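Local coordinates for tudor domain-containing protein 1 (Mus musculus, PDB 4B9W) that serves as a germline scaffold that recognises arginine-methylated Piwi proteins, here through its third extended Tudor domain, and supports piRNA-guided repression of transposable elements, at residues 48-51 and 52-56. Sequence-based numbering, arbitrary orientation.
Sequences LNQS and LADYC
Gln50 and Asp54 sit one turn apart on helix 41-57 and join their side chains on its outer, exposed face. CG of Gln50 stands opposite the backbone nitrogen (chi1 174°), and the chain then bends at chi2 (52°), which carries the carboxamide forward along the helix to Asp54. There NE2 of Gln50 makes a weak hydrogen bond of 3.2 Å to OD2 of Asp54; OD1 of Asp54 is nearer to that nitrogen, at 2.7 Å, but poorly angled. Amide and carboxylate planes are turned 40° from each other, so the two groups meet askew.

The side turned to the domain is mainly apolar. Leu48 CD1 lies 4.2 Å from Leu52 CD2, while CG of Leu52 rests against the carbonyl oxygen of Leu48, 3.4 Å away. Both leucines also touch Arg84 and Phe121. One turn beyond Ser51, Tyr55 swings its ring away from the preceding turn, toward Phe121, and its OH donates a hydrogen bond to the carbonyl oxygen of Ala116.

Beneath these side chains run four successive i to i+4 backbone bonds, from Leu52 N to Leu48 O through Tyr55 N to Ser51 O. The whole is an amphipathic alpha-helix, packed by its mainly apolar side on the five-stranded antiparallel barrel of the Tudor fold.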
ATOM      1  N   LEU A  48       2.337 -22.035  17.439  1.00 18.71           N
ATOM      2  CA  LEU A  48       1.374 -20.956  17.627  1.00 18.00           C
ATOM      3  C   LEU A  48       0.176 -21.135  16.703  1.00 17.73           C
ATOM      4  O   LEU A  48      -0.971 -20.985  17.123  1.00 17.44           O
ATOM      5  CB  LEU A  48       2.035 -19.596  17.383  1.00 18.42           C
ATOM      6  CG  LEU A  48       1.098 -18.379  17.352  1.00 18.48           C
ATOM      7  CD1 LEU A  48       0.349 -18.251  18.671  1.00 17.25           C
ATOM      8  CD2 LEU A  48       1.855 -17.106  17.022  1.00 17.01           C
ATOM      9  N   ASN A  49       0.454 -21.443  15.438  1.00 17.65           N
ATOM     10  CA  ASN A  49      -0.581 -21.636  14.423  1.00 17.31           C
ATOM     11  C   ASN A  49      -1.490 -22.804  14.739  1.00 18.67           C
ATOM     12  O   ASN A  49      -2.708 -22.741  14.526  1.00 18.64           O
ATOM     13  CB  ASN A  49       0.054 -21.826  13.042  1.00 16.59           C
ATOM     14  CG  ASN A  49       0.637 -20.528  12.496  1.00 16.08           C
ATOM     15  OD1 ASN A  49       0.267 -19.436  12.942  1.00 14.50           O
ATOM     16  ND2 ASN A  49       1.568 -20.643  11.540  1.00 15.78           N
ATOM     17  N   GLN A  50      -0.899 -23.877  15.252  1.00 20.05           N
ATOM     18  CA  GLN A  50      -1.682 -24.985  15.754  1.00 21.34           C
ATOM     19  C   GLN A  50      -2.589 -24.484  16.879  1.00 20.93           C
ATOM     20  O   GLN A  50      -3.785 -24.752  16.887  1.00 21.17           O
ATOM     21  CB  GLN A  50      -0.761 -26.114  16.234  1.00 23.40           C
ATOM     22  CG  GLN A  50      -1.499 -27.254  16.907  1.00 25.17           C
ATOM     23  CD  GLN A  50      -2.623 -27.773  16.058  1.00 26.15           C
ATOM     24  OE1 GLN A  50      -2.371 -28.313  14.988  1.00 29.22           O
ATOM     25  NE2 GLN A  50      -3.879 -27.595  16.512  1.00 26.17           N
ATOM     26  N   SER A  51      -2.029 -23.729  17.811  1.00 21.49           N
ATOM     27  CA  SER A  51      -2.821 -23.211  18.920  1.00 22.04           C
ATOM     28  C   SER A  51      -3.929 -22.275  18.443  1.00 21.41           C
ATOM     29  O   SER A  51      -4.991 -22.227  19.055  1.00 21.93           O
ATOM     30  CB  SER A  51      -1.939 -22.509  19.951  1.00 22.40           C
ATOM     31  OG  SER A  51      -1.154 -23.452  20.658  1.00 24.22           O
ATOM     32  N   LEU A  52      -3.685 -21.541  17.355  1.00 20.55           N
ATOM     33  CA  LEU A  52      -4.693 -20.640  16.787  1.00 19.61           C
ATOM     34  C   LEU A  52      -5.804 -21.416  16.107  1.00 19.07           C
ATOM     35  O   LEU A  52      -6.944 -20.958  16.090  1.00 18.40           O
ATOM     36  CB  LEU A  52      -4.085 -19.661  15.757  1.00 19.71           C
ATOM     37  CG  LEU A  52      -3.143 -18.548  16.232  1.00 20.75           C
ATOM     38  CD1 LEU A  52      -2.919 -17.523  15.115  1.00 21.31           C
ATOM     39  CD2 LEU A  52      -3.644 -17.849  17.486  1.00 20.32           C
ATOM     40  N   ALA A  53      -5.467 -22.556  15.493  1.00 18.87           N
ATOM     41  CA  ALA A  53      -6.489 -23.409  14.875  1.00 19.31           C
ATOM     42  C   ALA A  53      -7.472 -23.913  15.930  1.00 18.62           C
ATOM     43  O   ALA A  53      -8.676 -23.906  15.723  1.00 19.02           O
ATOM     44  CB  ALA A  53      -5.858 -24.594  14.153  1.00 19.65           C
ATOM     45  N   ASP A  54      -6.951 -24.369  17.053  1.00 19.34           N
ATOM     46  CA  ASP A  54      -7.797 -24.900  18.136  1.00 20.10           C
ATOM     47  C   ASP A  54      -8.665 -23.789  18.710  1.00 18.95           C
ATOM     48  O   ASP A  54      -9.871 -23.934  18.822  1.00 17.93           O
ATOM     49  CB  ASP A  54      -6.923 -25.537  19.224  1.00 21.14           C
ATOM     50  CG  ASP A  54      -6.064 -26.677  18.695  1.00 22.49           C
ATOM     51  OD1 ASP A  54      -6.328 -27.184  17.591  1.00 24.59           O
ATOM     52  OD2 ASP A  54      -5.103 -27.071  19.375  1.00 25.54           O
ATOM     53  N   TYR A  55      -8.029 -22.665  19.025  1.00 19.62           N
ATOM     54  CA  TYR A  55      -8.699 -21.507  19.609  1.00 19.85           C
ATOM     55  C   TYR A  55      -9.777 -20.990  18.659  1.00 20.92           C
ATOM     56  O   TYR A  55     -10.909 -20.742  19.087  1.00 21.21           O
ATOM     57  CB  TYR A  55      -7.665 -20.409  19.934  1.00 19.89           C
ATOM     58  CG  TYR A  55      -8.235 -19.020  20.109  1.00 20.22           C
ATOM     59  CD1 TYR A  55      -8.919 -18.657  21.277  1.00 20.32           C
ATOM     60  CD2 TYR A  55      -8.087 -18.062  19.106  1.00 20.04           C
ATOM     61  CE1 TYR A  55      -9.454 -17.384  21.427  1.00 20.35           C
ATOM     62  CE2 TYR A  55      -8.600 -16.789  19.251  1.00 20.33           C
ATOM     63  CZ  TYR A  55      -9.284 -16.450  20.403  1.00 20.69           C
ATOM     64  OH  TYR A  55      -9.794 -15.182  20.528  1.00 21.16           O
ATOM     65  N   CYS A  56      -9.432 -20.846  17.373  1.00 20.44           N
ATOM     66  CA  CYS A  56     -10.349 -20.252  16.398  1.00 20.14           C
ATOM     67  C   CYS A  56     -11.468 -21.218  16.043  1.00 22.05           C
ATOM     68  O   CYS A  56     -12.572 -20.801  15.699  1.00 21.20           O
ATOM     69  CB  CYS A  56      -9.619 -19.809  15.112  1.00 18.86           C
ATOM     70  SG  CYS A  56      -8.830 -18.187  15.224  1.00 17.35           S
TER